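Local coordinates for putative branched-chain amino acid ABC transporter, periplasmic branched-chain amino acid-binding protein (Pseudomonas protegens Pf-5, PDB 4RU0), which probably binds branched-chain amino acids or related small solutes in the periplasm and delivers them to an ABC transporter for uptake, at residues 291-296 with 411-416. Residues are numbered along the deposited sequence; the frame is centred on the assembly and turned at random.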
loop_
_atom_site.group_PDB
_atom_site.type_symbol
_atom_site.label_atom_id
_atom_site.label_comp_id
_atom_site.label_asym_id
_atom_site.label_seq_id
_atom_site.Cartn_x
_atom_site.Cartn_y
_atom_site.Cartn_z
ATOM N N PRO A 291 -0.809 5.329 3.798
ATOM C CA PRO A 291 -1.997 5.498 2.964
ATOM C C PRO A 291 -3.248 5.003 3.686
ATOM O O PRO A 291 -4.357 5.150 3.170
ATOM C CB PRO A 291 -1.683 4.635 1.744
ATOM C CG PRO A 291 -0.904 3.505 2.321
ATOM C CD PRO A 291 -0.123 4.059 3.508
ATOM N N TYR A 292 -3.053 4.394 4.843
ATOM C CA TYR A 292 -4.148 3.939 5.684
ATOM C C TYR A 292 -3.852 4.103 7.178
ATOM O O TYR A 292 -3.508 3.144 7.843
ATOM C CB TYR A 292 -4.519 2.491 5.362
ATOM C CG TYR A 292 -3.385 1.648 4.834
ATOM C CD1 TYR A 292 -2.368 1.245 5.659
ATOM C CD2 TYR A 292 -3.349 1.246 3.515
ATOM C CE1 TYR A 292 -1.341 0.469 5.196
ATOM C CE2 TYR A 292 -2.321 0.480 3.042
ATOM C CZ TYR A 292 -1.317 0.094 3.891
ATOM O OH TYR A 292 -0.280 -0.670 3.439
ATOM N N PRO A 293 -3.989 5.316 7.688
ATOM C CA PRO A 293 -3.604 5.677 9.061
ATOM C C PRO A 293 -4.258 4.815 10.140
ATOM O O PRO A 293 -5.426 4.433 10.018
ATOM C CB PRO A 293 -4.078 7.129 9.188
ATOM C CG PRO A 293 -5.134 7.283 8.145
ATOM C CD PRO A 293 -4.676 6.423 7.003
ATOM N N ALA A 294 -3.496 4.513 11.185
ATOM C CA ALA A 294 -4.038 3.833 12.354
ATOM C C ALA A 294 -5.142 4.670 12.994
ATOM O O ALA A 294 -5.152 5.896 12.874
ATOM C CB ALA A 294 -2.936 3.546 13.364
ATOM N N GLY A 295 -6.072 4.002 13.669
ATOM C CA GLY A 295 -7.172 4.678 14.332
ATOM C C GLY A 295 -8.445 3.863 14.263
ATOM O O GLY A 295 -8.764 3.283 13.225
ATOM N N SER A 296 -9.174 3.813 15.372
ATOM C CA SER A 296 -10.418 3.055 15.434
ATOM C C SER A 296 -11.609 3.981 15.628
ATOM O O SER A 296 -12.666 3.564 16.110
ATOM C CB SER A 296 -10.360 2.025 16.563
ATOM O OG SER A 296 -10.067 2.649 17.802
ATOM N N SER A 411 -0.670 15.452 9.712
ATOM C CA SER A 411 -0.823 16.091 8.411
ATOM C C SER A 411 -2.115 15.677 7.736
ATOM O O SER A 411 -2.703 14.648 8.069
ATOM C CB SER A 411 0.361 15.759 7.493
ATOM O OG SER A 411 0.090 14.620 6.691
ATOM N N GLU A 412 -2.550 16.489 6.780
ATOM C CA GLU A 412 -3.620 16.099 5.874
ATOM C C GLU A 412 -3.050 15.175 4.811
ATOM O O GLU A 412 -1.897 14.741 4.904
ATOM C CB GLU A 412 -4.254 17.323 5.213
ATOM C CG GLU A 412 -4.493 18.486 6.152
ATOM C CD GLU A 412 -5.606 18.219 7.139
ATOM O OE1 GLU A 412 -6.440 17.325 6.873
ATOM O OE2 GLU A 412 -5.648 18.907 8.181
ATOM N N TRP A 413 -3.851 14.882 3.793
ATOM C CA TRP A 413 -3.347 14.135 2.657
ATOM C C TRP A 413 -2.375 15.006 1.873
ATOM O O TRP A 413 -2.711 16.107 1.439
ATOM C CB TRP A 413 -4.490 13.657 1.760
ATOM C CG TRP A 413 -5.361 12.613 2.393
ATOM C CD1 TRP A 413 -6.590 12.803 2.953
ATOM C CD2 TRP A 413 -5.066 11.217 2.540
ATOM N NE1 TRP A 413 -7.082 11.616 3.435
ATOM C CE2 TRP A 413 -6.167 10.626 3.194
ATOM C CE3 TRP A 413 -3.980 10.410 2.182
ATOM C CZ2 TRP A 413 -6.215 9.264 3.496
ATOM C CZ3 TRP A 413 -4.028 9.056 2.484
ATOM C CH2 TRP A 413 -5.139 8.497 3.130
ATOM N N ILE A 414 -1.154 14.504 1.724
ATOM C CA ILE A 414 -0.132 15.151 0.922
ATOM C C ILE A 414 -0.095 14.514 -0.464
ATOM O O ILE A 414 0.321 13.363 -0.609
ATOM C CB ILE A 414 1.261 15.027 1.574
ATOM C CG1 ILE A 414 1.196 15.379 3.064
ATOM C CG2 ILE A 414 2.280 15.878 0.834
ATOM C CD1 ILE A 414 0.800 16.811 3.346
ATOM N N ALA A 415 -0.527 15.252 -1.480
ATOM C CA ALA A 415 -0.553 14.724 -2.844
ATOM C C ALA A 415 0.836 14.735 -3.485
ATOM O O ALA A 415 1.629 15.646 -3.250
ATOM C CB ALA A 415 -1.530 15.520 -3.698
ATOM N N ALA A 416 1.118 13.719 -4.298
ATOM C CA ALA A 416 2.366 13.651 -5.059
ATOM C C ALA A 416 2.266 14.447 -6.349
ATOM O O ALA A 416 1.172 14.659 -6.872
ATOM C CB ALA A 416 2.719 12.214 -5.377
#
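W413 reaches across to P291 and P293 with the far end of its six-membered ring, and CH2 does most of the touching. The CA atoms of P291 and W413 stay 8.7 Å apart, so the indole spans most of the distance by itself. A chi1 of -68° swings the indole away from its own carbonyl, bringing the outer end of the six-membered ring to residues 291-293, and chi2 of 102° sets the ring roughly perpendicular to the plane through CA, CB and CG. The carbonyl O of P291 meets the ring at its edge, in the ring plane, 3.4 Å from CH2 and 4.0 Å from CZ3. That position places a polar oxygen against the ring's C-H rim rather than over its pi face. P293 CD adds the apolar contact, 4.4 Å from W413 CH2, coming in at an oblique angle. The family fold is that of periplasmic binding proteins, in which two alpha/beta lobes enclose a ligand cleft; here the loop that follows strand 287-290 meets the outermost strand 407-415 of the same mixed sheet, with strand 396-402 lying between them. From that middle strand R398 makes a cation-pi contact with the indole and also touches P293. Cutting W413 back to an alanine would probably leave a gap beside P291 and P293 and R398 without its aromatic partner. Within the proline loop, CG of P291 sits 3.4 Å above one face of the Y292 ring, offset toward its rim, while that ring packs on helix 325-348. Just before W413, S411 OG, which also pairs with V399 N of strand 396-402, donates to E412 O at 2.7 Å.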